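Local coordinates for protein DYNE8 (Micromonospora chersina, PDB 4AMM) that probably builds the enediyne polyketide core in dynemicin biosynthesis, its acyltransferase domain, the part in this crystal, probably supplying acyl units for chain extension, at residues A237-N240 with H244-V247; V331-A336 with R352-L357; G214-R219 with R256-A261. All coordinates share one frame; numbering follows the deposited sequence. Where two conformers were deposited one is given.

Contact 1: residues A237-N240 with H244-V247; sequences AVDN and HVVV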
ATOM      1  N   ALA A 237       8.045  15.752  -8.408  1.00  9.33           N
ATOM      2  CA  ALA A 237       8.704  14.714  -7.686  1.00  8.80           C
ATOM      3  C   ALA A 237       7.832  13.492  -7.563  1.00 10.83           C
ATOM      4  O   ALA A 237       8.347  12.369  -7.699  1.00  9.68           O
ATOM      5  CB  ALA A 237       9.060  15.285  -6.265  1.00  9.57           C
ATOM      6  N   VAL A 238       6.516  13.666  -7.291  1.00  9.32           N
ATOM      7  CA  VAL A 238       5.688  12.492  -7.043  1.00  9.28           C
ATOM      8  C   VAL A 238       4.351  12.786  -7.727  1.00 11.04           C
ATOM      9  O   VAL A 238       3.669  13.762  -7.418  1.00 10.62           O
ATOM     10  CB  VAL A 238       5.455  12.288  -5.541  1.00 10.72           C
ATOM     11  CG1 VAL A 238       4.535  11.036  -5.302  1.00 13.94           C
ATOM     12  CG2 VAL A 238       6.769  12.183  -4.750  1.00 12.21           C
ATOM     13  N   ASP A 239       3.960  11.955  -8.687  1.00 10.90           N
ATOM     14  CA  ASP A 239       2.629  12.075  -9.371  1.00 11.91           C
ATOM     15  C   ASP A 239       1.731  11.045  -8.774  1.00 11.57           C
ATOM     16  O   ASP A 239       1.765   9.838  -9.144  1.00 12.14           O
ATOM     17  CB  ASP A 239       2.776  11.854 -10.869  1.00 12.62           C
ATOM     18  CG  ASP A 239       1.464  11.932 -11.586  1.00 13.00           C
ATOM     19  OD1 ASP A 239       0.428  12.346 -10.995  1.00 16.13           O
ATOM     20  OD2 ASP A 239       1.479  11.440 -12.785  1.00 16.05           O
ATOM     21  N   ASN A 240       0.949  11.412  -7.747  1.00 10.40           N
ATOM     22  CA  ASN A 240       0.162  10.378  -7.003  1.00 12.10           C
ATOM     23  C   ASN A 240      -1.229  10.214  -7.522  1.00 15.90           C
ATOM     24  O   ASN A 240      -1.927   9.277  -7.151  1.00 21.79           O
ATOM     25  CB  ASN A 240       0.017  10.773  -5.547  1.00 13.65           C
ATOM     26  CG  ASN A 240       1.184  10.352  -4.754  1.00 13.26           C
ATOM     27  OD1 ASN A 240       1.876   9.348  -5.107  1.00 13.42           O
ATOM     28  ND2 ASN A 240       1.481  11.118  -3.695  1.00 13.76           N
ATOM     29  N   HIS A 244      -3.312  14.892  -6.370  1.00 12.42           N
ATOM     30  CA  HIS A 244      -2.148  14.983  -5.492  1.00 11.78           C
ATOM     31  C   HIS A 244      -0.883  14.888  -6.310  1.00 11.33           C
ATOM     32  O   HIS A 244      -0.562  13.793  -6.781  1.00 11.30           O
ATOM     33  CB  HIS A 244      -2.259  13.877  -4.463  1.00 12.82           C
ATOM     34  CG  HIS A 244      -1.225  13.857  -3.395  1.00 14.39           C
ATOM     35  ND1 HIS A 244      -1.226  12.852  -2.455  1.00 19.06           N
ATOM     36  CD2 HIS A 244      -0.158  14.640  -3.101  1.00 19.09           C
ATOM     37  CE1 HIS A 244      -0.233  13.031  -1.609  1.00 18.07           C
ATOM     38  NE2 HIS A 244       0.464  14.070  -2.016  1.00 15.93           N
ATOM     39  N   VAL A 245      -0.146  15.996  -6.434  1.00  9.91           N
ATOM     40  CA  VAL A 245       1.186  15.971  -7.137  1.00  9.22           C
ATOM     41  C   VAL A 245       2.129  16.714  -6.201  1.00  9.16           C
ATOM     42  O   VAL A 245       1.795  17.826  -5.654  1.00 12.66           O
ATOM     43  CB  VAL A 245       1.090  16.636  -8.436  1.00  9.37           C
ATOM     44  CG1 VAL A 245       2.516  16.672  -9.116  1.00 11.79           C
ATOM     45  CG2 VAL A 245       0.155  15.823  -9.358  1.00 12.76           C
ATOM     46  N   VAL A 246       3.301  16.180  -5.975  1.00 10.07           N
ATOM     47  CA  VAL A 246       4.320  16.766  -5.072  1.00  8.87           C
ATOM     48  C   VAL A 246       5.393  17.340  -5.975  1.00  8.96           C
ATOM     49  O   VAL A 246       5.885  16.619  -6.892  1.00  9.82           O
ATOM     50  CB  VAL A 246       4.862  15.787  -4.104  1.00  9.50           C
ATOM     51  CG1 VAL A 246       5.904  16.415  -3.141  1.00 11.84           C
ATOM     52  CG2 VAL A 246       3.748  15.118  -3.290  1.00 11.29           C
ATOM     53  N   VAL A 247       5.818  18.550  -5.777  1.00  9.50           N
ATOM     54  CA  VAL A 247       6.975  19.189  -6.414  1.00  9.53           C
ATOM     55  C   VAL A 247       8.116  19.344  -5.449  1.00 10.08           C
ATOM     56  O   VAL A 247       7.934  19.231  -4.216  1.00 10.41           O
ATOM     57  CB  VAL A 247       6.668  20.542  -7.094  1.00  9.45           C
ATOM     58  CG1 VAL A 247       5.570  20.351  -8.161  1.00 12.04           C
ATOM     59  CG2 VAL A 247       6.257  21.609  -6.051  1.00 11.55           C
TER
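Asn240 lays the nitrogen of its amide over one face of the His244 imidazole. Asn240 ND2 stands 3.3 Å above the His244 ring plane, displaced toward the rim. Amide and ring are steeply inclined, their planes 70° apart, so the two groups do not stack flat. Behind the amide, Asn240 CB makes a CH-pi contact, 4.2 Å from the ring centroid. The other end of the amide faces elsewhere: OD1 is hydrogen-bonded to His175 NE2, which fixes the flip of the group and turns ND2 to the imidazole. On the same face of the sheet Val238 and Val246 run side by side, CB to CB 3.8 Å. These residues belong to the antiparallel hairpin of strands 235-241 and 244-250, central in the ferredoxin-like subdomain of the acyltransferase. A classic beta bulge interrupts its pairing: Val246 O accepts from both Ala237 N (2.8 Å) and Val238 N (3.0 Å). Val246 N returns a nearly straight bond to Val238 O. Through the sheet, Asp239 and Val245 share the face covered by helix 222-229. Asp239 extends with CG anti to its own N (chi1 179°), bringing OD1 to Val245 CG2 at 3.9 Å, while OD2 is salt-bridged to Arg334 NE.

Contact 2: residues V331-A336 with R352-L357; sequences VRFREA and RMLSAL
Phe333 reaches across to helix 353-360 and meets two leucines one turn apart, Leu354 and Leu357, with the far end of its ring. Phe333 CE2 sits 3.7 Å from Leu357 CB, and Phe333 CZ is nearly as close to the same carbon, at 3.9 Å. On the other flank of the ring, Phe333 CE1 comes to 4.0 Å from Leu354 CD2. The torsions explain the reach. Phe333 carries CG opposite its backbone N (chi1 176°), which throws the ring out from the first turn of its helix. Leu357 has an extended outer chain (chi2 178°) that carries CD1 over one face of the ring, so this residue meets the phenylalanine twice, with CB by the ring atoms CE2 and CZ and with a methyl above the plane. Leu354 takes a smaller share: it presents the single methyl CD2, obliquely to the ring.

The two helices start from different sheets. Helix 333-339 follows edge strand 331-332 of the ferredoxin-like subdomain, whereas helix 353-360 follows strand 344-347 in the parallel sheet of the large, hydrolase-like subdomain, so the ring bridges the join between them. His175, within a Gly-x-Ser-x-Gly sequence consistent with a nucleophile elbow, meets the Phe333 ring with planes about 50° apart and also touches Leu354. Asn240, from strand 235-241, packs against both Phe333 and Leu357, so that the same pair is in contact with the hairpin as well. At the start of helix 353-360 the two carboxylate oxygens of Glu347 accept hydrogen bonds from Leu354 N and Ser355 N, a grip on the backbone of the turn from which Leu354 extends CD2.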
ATOM      1  N   VAL A 331       8.252   9.982  -9.250  1.00  9.94           N
ATOM      2  CA  VAL A 331       7.546   8.738  -8.887  1.00  9.75           C
ATOM      3  C   VAL A 331       6.249   8.723  -9.642  1.00 11.24           C
ATOM      4  O   VAL A 331       5.323   9.560  -9.483  1.00 10.60           O
ATOM      5  CB  VAL A 331       7.222   8.684  -7.377  1.00 10.05           C
ATOM      6  CG1 VAL A 331       6.416   7.374  -7.036  1.00 11.43           C
ATOM      7  CG2 VAL A 331       8.465   8.777  -6.545  1.00 11.15           C
ATOM      8  N   ARG A 332       6.125   7.751 -10.553  1.00 10.83           N
ATOM      9  CA  ARG A 332       4.955   7.641 -11.454  1.00 11.60           C
ATOM     10  C   ARG A 332       3.925   6.753 -10.902  1.00 10.74           C
ATOM     11  O   ARG A 332       3.562   5.676 -11.483  1.00 11.70           O
ATOM     12  CB  ARG A 332       5.487   7.118 -12.827  1.00 12.04           C
ATOM     13  CG  ARG A 332       6.513   8.141 -13.420  1.00 12.84           C
ATOM     14  CD  ARG A 332       6.839   7.768 -14.904  1.00 14.40           C
ATOM     15  NE  ARG A 332       7.638   8.864 -15.462  1.00 15.00           N
ATOM     16  CZ  ARG A 332       7.153  10.077 -15.737  1.00 15.67           C
ATOM     17  NH1 ARG A 332       5.871  10.329 -15.674  1.00 16.92           N
ATOM     18  NH2 ARG A 332       7.965  11.040 -16.128  1.00 18.30           N
ATOM     19  N   PHE A 333       3.367   7.105  -9.735  1.00 10.96           N
ATOM     20  CA  PHE A 333       2.394   6.204  -9.104  1.00 10.55           C
ATOM     21  C   PHE A 333       1.077   6.273  -9.838  1.00 11.67           C
ATOM     22  O   PHE A 333       0.513   5.166 -10.008  1.00 10.54           O
ATOM     23  CB  PHE A 333       2.149   6.737  -7.675  1.00 10.57           C
ATOM     24  CG  PHE A 333       1.082   5.942  -6.955  1.00  9.32           C
ATOM     25  CD1 PHE A 333       1.349   4.657  -6.457  1.00 11.93           C
ATOM     26  CD2 PHE A 333      -0.175   6.472  -6.735  1.00 11.32           C
ATOM     27  CE1 PHE A 333       0.333   3.935  -5.729  1.00 12.60           C
ATOM     28  CE2 PHE A 333      -1.199   5.748  -6.073  1.00 12.83           C
ATOM     29  CZ  PHE A 333      -0.928   4.486  -5.566  1.00 12.66           C
ATOM     30  N   ARG A 334       0.604   7.380 -10.325  1.00 10.45           N
ATOM     31  CA  ARG A 334      -0.659   7.398 -11.057  1.00 11.53           C
ATOM     32  C   ARG A 334      -0.572   6.473 -12.248  1.00 10.62           C
ATOM     33  O   ARG A 334      -1.526   5.631 -12.491  1.00 13.11           O
ATOM     34  CB  ARG A 334      -0.909   8.838 -11.534  1.00 11.69           C
ATOM     35  CG  ARG A 334      -2.187   8.963 -12.429  1.00 15.31           C
ATOM     36  CD  ARG A 334      -2.312  10.433 -12.913  1.00 17.06           C
ATOM     37  NE  ARG A 334      -1.167  10.812 -13.676  1.00 17.77           N
ATOM     38  CZ  ARG A 334      -0.941  10.531 -14.959  1.00 19.55           C
ATOM     39  NH1 ARG A 334      -1.919   9.925 -15.687  1.00 25.16           N
ATOM     40  NH2 ARG A 334       0.163  10.909 -15.591  1.00 24.18           N
ATOM     41  N   GLU A 335       0.529   6.510 -13.004  1.00 12.01           N
ATOM     42  CA  GLU A 335       0.618   5.687 -14.218  1.00 11.67           C
ATOM     43  C   GLU A 335       0.765   4.250 -13.834  1.00 10.79           C
ATOM     44  O   GLU A 335       0.073   3.331 -14.459  1.00 13.30           O
ATOM     45  CB  GLU A 335       1.781   6.122 -15.110  1.00 14.38           C
ATOM     46  CG  GLU A 335       1.498   7.439 -15.810  1.00 15.88           C
ATOM     47  CD  GLU A 335       2.816   8.144 -16.250  1.00 21.10           C
ATOM     48  OE1 GLU A 335       3.664   8.563 -15.411  1.00 18.15           O
ATOM     49  OE2 GLU A 335       2.953   8.339 -17.469  1.00 24.63           O
ATOM     50  N   ALA A 336       1.569   3.859 -12.880  1.00 11.75           N
ATOM     51  CA  ALA A 336       1.767   2.496 -12.507  1.00 11.40           C
ATOM     52  C   ALA A 336       0.456   1.911 -11.972  1.00 13.87           C
ATOM     53  O   ALA A 336       0.103   0.778 -12.281  1.00 12.85           O
ATOM     54  CB  ALA A 336       2.929   2.331 -11.467  1.00 13.04           C
ATOM     55  N   ARG A 352      -0.528   2.552   6.082  1.00 17.23           N
ATOM     56  CA  ARG A 352      -1.502   2.519   4.990  1.00 16.82           C
ATOM     57  C   ARG A 352      -1.378   3.668   4.007  1.00 16.82           C
ATOM     58  O   ARG A 352      -2.378   4.082   3.392  1.00 18.48           O
ATOM     59  CB  ARG A 352      -2.959   2.295   5.474  1.00 18.85           C
ATOM     60  CG  ARG A 352      -3.478   3.458   6.225  1.00 21.52           C
ATOM     61  CD  ARG A 352      -4.991   3.193   6.637  1.00 21.11           C
ATOM     62  NE  ARG A 352      -5.805   2.992   5.419  1.00 25.61           N
ATOM     63  CZ  ARG A 352      -6.298   3.978   4.663  1.00 24.97           C
ATOM     64  NH1 ARG A 352      -6.139   5.265   5.024  1.00 25.63           N
ATOM     65  NH2 ARG A 352      -7.005   3.662   3.567  1.00 26.42           N
ATOM     66  N   MET A 353      -0.128   4.113   3.816  1.00 16.26           N
ATOM     67  CA  MET A 353       0.166   5.239   2.877  0.50 17.28           C
ATOM     68  C   MET A 353      -0.420   5.008   1.541  1.00 15.96           C
ATOM     69  O   MET A 353      -1.089   5.881   0.978  1.00 16.82           O
ATOM     70  CB  MET A 353       1.704   5.393   2.707  0.50 18.85           C
ATOM     71  CG  MET A 353       2.150   6.231   1.500  0.50 18.27           C
ATOM     72  SD  MET A 353       3.985   6.169   1.270  0.50 19.10           S
ATOM     73  CE  MET A 353       4.003   7.416   0.022  0.50 14.29           C
ATOM     74  N   LEU A 354      -0.157   3.810   0.968  1.00 16.18           N
ATOM     75  CA  LEU A 354      -0.566   3.593  -0.379  1.00 15.84           C
ATOM     76  C   LEU A 354      -1.994   3.220  -0.590  1.00 15.03           C
ATOM     77  O   LEU A 354      -2.564   3.434  -1.662  1.00 15.89           O
ATOM     78  CB  LEU A 354       0.286   2.524  -1.173  1.00 17.65           C
ATOM     79  CG  LEU A 354       1.712   2.857  -1.290  1.00 15.78           C
ATOM     80  CD1 LEU A 354       2.351   1.800  -2.278  1.00 13.97           C
ATOM     81  CD2 LEU A 354       1.845   4.237  -1.997  1.00 19.46           C
ATOM     82  N   SER A 355      -2.582   2.599   0.424  1.00 14.65           N
ATOM     83  CA  SER A 355      -4.000   2.332   0.310  0.50 15.99           C
ATOM     84  C   SER A 355      -4.772   3.673   0.330  1.00 14.28           C
ATOM     85  O   SER A 355      -5.680   3.809  -0.403  1.00 15.25           O
ATOM     86  CB  SER A 355      -4.544   1.367   1.369  0.50 15.85           C
ATOM     87  OG  SER A 355      -4.083   1.736   2.643  0.50 18.93           O
ATOM     88  N   ALA A 356      -4.298   4.615   1.156  1.00 15.59           N
ATOM     89  CA  ALA A 356      -4.903   5.971   1.126  1.00 15.76           C
ATOM     90  C   ALA A 356      -4.718   6.600  -0.292  1.00 14.24           C
ATOM     91  O   ALA A 356      -5.650   7.151  -0.847  1.00 16.00           O
ATOM     92  CB  ALA A 356      -4.221   6.825   2.150  1.00 17.51           C
ATOM     93  N   LEU A 357      -3.472   6.514  -0.849  1.00 13.55           N
ATOM     94  CA  LEU A 357      -3.287   7.090  -2.227  1.00 13.98           C
ATOM     95  C   LEU A 357      -4.159   6.384  -3.282  1.00 12.44           C
ATOM     96  O   LEU A 357      -4.707   6.962  -4.169  1.00 15.19           O
ATOM     97  CB  LEU A 357      -1.837   7.033  -2.711  1.00 14.52           C
ATOM     98  CG  LEU A 357      -0.858   7.812  -1.936  1.00 17.80           C
ATOM     99  CD1 LEU A 357       0.571   7.680  -2.431  1.00 18.73           C
ATOM    100  CD2 LEU A 357      -1.177   9.280  -1.798  1.00 18.51           C
TER

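Contact 3: residues G214-R219 with R256-A261; sequences GMLSLR and RVAEAA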
ATOM      1  N   GLY A 214      13.569  20.868  -0.291  1.00 10.89           N
ATOM      2  CA  GLY A 214      12.385  20.200   0.250  1.00 11.96           C
ATOM      3  C   GLY A 214      11.339  19.869  -0.781  1.00  9.86           C
ATOM      4  O   GLY A 214      11.659  19.820  -1.998  1.00 10.82           O
ATOM      5  N   MET A 215      10.114  19.694  -0.264  1.00 10.63           N
ATOM      6  CA  MET A 215       8.980  19.187  -1.109  1.00 11.60           C
ATOM      7  C   MET A 215       7.712  19.913  -0.706  1.00 11.23           C
ATOM      8  O   MET A 215       7.528  20.300   0.473  1.00 13.01           O
ATOM      9  CB  MET A 215       8.821  17.636  -0.994  1.00 10.10           C
ATOM     10  CG  MET A 215      10.091  16.922  -1.279  1.00 12.15           C
ATOM     11  SD  MET A 215       9.972  15.131  -1.046  1.00 12.83           S
ATOM     12  CE  MET A 215       9.307  14.529  -2.631  1.00 12.60           C
ATOM     13  N   LEU A 216       6.825  20.089  -1.684  1.00 11.80           N
ATOM     14  CA  LEU A 216       5.619  20.884  -1.555  1.00 10.87           C
ATOM     15  C   LEU A 216       4.463  20.086  -2.189  1.00 10.44           C
ATOM     16  O   LEU A 216       4.583  19.758  -3.403  1.00 11.85           O
ATOM     17  CB  LEU A 216       5.777  22.249  -2.228  1.00 11.19           C
ATOM     18  CG  LEU A 216       4.599  23.217  -2.122  1.00 13.40           C
ATOM     19  CD1 LEU A 216       4.436  23.655  -0.647  1.00 13.80           C
ATOM     20  CD2 LEU A 216       4.899  24.423  -3.002  1.00 15.93           C
ATOM     21  N   SER A 217       3.456  19.724  -1.441  1.00 11.84           N
ATOM     22  CA  SER A 217       2.352  18.933  -1.971  1.00 11.23           C
ATOM     23  C   SER A 217       1.281  19.780  -2.544  1.00 13.45           C
ATOM     24  O   SER A 217       0.865  20.749  -1.846  1.00 15.37           O
ATOM     25  CB  SER A 217       1.877  18.046  -0.880  1.00 14.88           C
ATOM     26  OG  SER A 217       0.874  17.164  -1.424  1.00 18.27           O
ATOM     27  N   LEU A 218       0.756  19.474  -3.713  1.00 11.21           N
ATOM     28  CA  LEU A 218      -0.282  20.300  -4.315  1.00 11.78           C
ATOM     29  C   LEU A 218      -1.565  19.483  -4.487  1.00 12.73           C
ATOM     30  O   LEU A 218      -1.538  18.325  -5.018  1.00 12.55           O
ATOM     31  CB  LEU A 218       0.118  20.793  -5.733  1.00 11.89           C
ATOM     32  CG  LEU A 218       1.481  21.494  -5.818  1.00 11.64           C
ATOM     33  CD1 LEU A 218       1.964  21.718  -7.234  1.00 14.04           C
ATOM     34  CD2 LEU A 218       1.435  22.820  -5.078  1.00 14.26           C
ATOM     35  N   ARG A 219      -2.714  20.096  -4.144  1.00 11.99           N
ATOM     36  CA  ARG A 219      -4.024  19.468  -4.433  1.00 14.01           C
ATOM     37  C   ARG A 219      -4.459  19.872  -5.818  1.00 14.43           C
ATOM     38  O   ARG A 219      -5.213  20.803  -6.018  1.00 16.09           O
ATOM     39  CB  ARG A 219      -4.971  20.023  -3.356  1.00 14.65           C
ATOM     40  CG  ARG A 219      -6.390  19.449  -3.417  1.00 18.89           C
ATOM     41  CD  ARG A 219      -6.525  17.971  -3.018  1.00 21.25           C
ATOM     42  NE  ARG A 219      -6.001  17.542  -1.685  1.00 21.26           N
ATOM     43  CZ  ARG A 219      -6.521  17.678  -0.454  1.00 31.02           C
ATOM     44  NH1 ARG A 219      -7.652  18.348  -0.175  1.00 29.66           N
ATOM     45  NH2 ARG A 219      -5.833  17.145   0.556  1.00 34.74           N
ATOM     46  N   ARG A 256       8.515  30.088  -4.992  1.00 15.10           N
ATOM     47  CA  ARG A 256       7.916  30.537  -6.255  1.00 14.92           C
ATOM     48  C   ARG A 256       6.639  29.753  -6.536  1.00 14.27           C
ATOM     49  O   ARG A 256       5.633  30.311  -7.014  1.00 14.32           O
ATOM     50  CB  ARG A 256       8.902  30.499  -7.468  1.00 14.68           C
ATOM     51  CG  ARG A 256      10.175  31.352  -7.221  1.00 14.61           C
ATOM     52  CD  ARG A 256      11.193  31.032  -8.282  1.00 14.35           C
ATOM     53  NE  ARG A 256      12.436  31.711  -7.983  1.00 13.15           N
ATOM     54  CZ  ARG A 256      13.628  31.203  -8.092  1.00 14.55           C
ATOM     55  NH1 ARG A 256      13.804  29.966  -8.544  1.00 15.33           N
ATOM     56  NH2 ARG A 256      14.694  31.924  -7.686  1.00 15.95           N
ATOM     57  N   VAL A 257       6.695  28.432  -6.323  1.00 14.54           N
ATOM     58  CA  VAL A 257       5.504  27.649  -6.608  1.00 14.32           C
ATOM     59  C   VAL A 257       4.415  27.989  -5.595  1.00 13.69           C
ATOM     60  O   VAL A 257       3.271  28.022  -5.983  1.00 14.80           O
ATOM     61  CB  VAL A 257       5.880  26.108  -6.505  1.00 12.48           C
ATOM     62  CG1 VAL A 257       4.623  25.230  -6.739  1.00 13.76           C
ATOM     63  CG2 VAL A 257       6.938  25.692  -7.558  1.00 15.42           C
ATOM     64  N   ALA A 258       4.780  28.159  -4.336  1.00 15.06           N
ATOM     65  CA  ALA A 258       3.752  28.417  -3.322  1.00 17.47           C
ATOM     66  C   ALA A 258       3.060  29.748  -3.660  1.00 18.71           C
ATOM     67  O   ALA A 258       1.836  29.837  -3.497  1.00 18.72           O
ATOM     68  CB  ALA A 258       4.362  28.488  -1.952  1.00 17.82           C
ATOM     69  N   GLU A 259       3.802  30.767  -4.108  1.00 16.46           N
ATOM     70  CA  GLU A 259       3.203  32.044  -4.567  1.00 19.61           C
ATOM     71  C   GLU A 259       2.264  31.811  -5.686  1.00 19.93           C
ATOM     72  O   GLU A 259       1.146  32.325  -5.694  1.00 21.00           O
ATOM     73  CB  GLU A 259       4.260  32.990  -5.151  1.00 20.70           C
ATOM     74  CG  GLU A 259       5.080  33.686  -4.099  1.00 25.74           C
ATOM     75  CD  GLU A 259       6.210  34.466  -4.791  1.00 30.61           C
ATOM     76  OE1 GLU A 259       5.896  35.174  -5.795  1.00 34.87           O
ATOM     77  OE2 GLU A 259       7.356  34.238  -4.381  1.00 33.98           O
ATOM     78  N   ALA A 260       2.710  31.066  -6.716  1.00 17.85           N
ATOM     79  CA  ALA A 260       1.894  30.773  -7.881  1.00 17.47           C
ATOM     80  C   ALA A 260       0.635  30.039  -7.483  1.00 18.47           C
ATOM     81  O   ALA A 260      -0.437  30.315  -8.005  1.00 18.04           O
ATOM     82  CB  ALA A 260       2.667  29.968  -8.993  1.00 17.62           C
ATOM     83  N   ALA A 261       0.763  29.086  -6.572  1.00 17.97           N
ATOM     84  CA  ALA A 261      -0.365  28.259  -6.176  1.00 17.33           C
ATOM     85  C   ALA A 261      -1.403  29.146  -5.454  1.00 18.84           C
ATOM     86  O   ALA A 261      -2.597  29.035  -5.762  1.00 20.73           O
ATOM     87  CB  ALA A 261       0.092  27.118  -5.275  1.00 16.77           C
TER
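Leu216 pushes one methyl, CD2, against the inner side of helix 251-264, where it overlaps Val257. Leu216 CD2 lies 3.8 Å from Val257 CG1 and 4.0 Å from Val257 CB, the leucine reaching out from the strand and the valine from the helix, so that their ends overlap. The same Leu216 methyl continues along the helix to Ala258, where CD2 is 4.0 Å from Ala258 N and 4.2 Å from Ala258 CB. The small alanine lets the leucine come close to the helix backbone itself. Two residues on, Leu218 joins from the same face of the strand, more loosely, with CD2 4.3 Å from Val257 CG1. The two leucines differ in their first torsion: Leu216 holds CG opposite its backbone N (chi1 -178°), Leu218 beside it (chi1 -53°), yet both bring CD2 to the one valine methyl. Strand 213-218 and the helix run almost parallel, 15° apart, with the axes 10.1 Å from each other. This is the packing of the second helix on the sheet of a ferredoxin-like fold, here on its first strand; Leu228 of helix 222-229, the first helix, touches both Leu218 and Ala261. No hydrogen bond or charge pair crosses between the segments, which implies that close fit between aliphatic surfaces, rather than any polar bond, joins helix to strand here.

All three contacts are largely buried, but they join different levels of the fold. Contact 1 works within the sheet, by backbone hydrogen bonds and an amide-on-imidazole contact; contacts 2 and 3 are apolar side-chain packing. Contact 3 shares that sheet directly, since Leu216 N and Leu218 N bond to Val247 O and Val245 O, and its helix 251-264 follows strand 244-250. On the other edge, Val331 N meets Ala237 O, tying contact 2 to the hairpin. Contacts 2 and 3 do not touch, their centres being about 20 Å apart. Contact 2 lies nearest the centre of the chain, between subdomains, while contact 3 is most peripheral, with charged residues on the outer side of its helix.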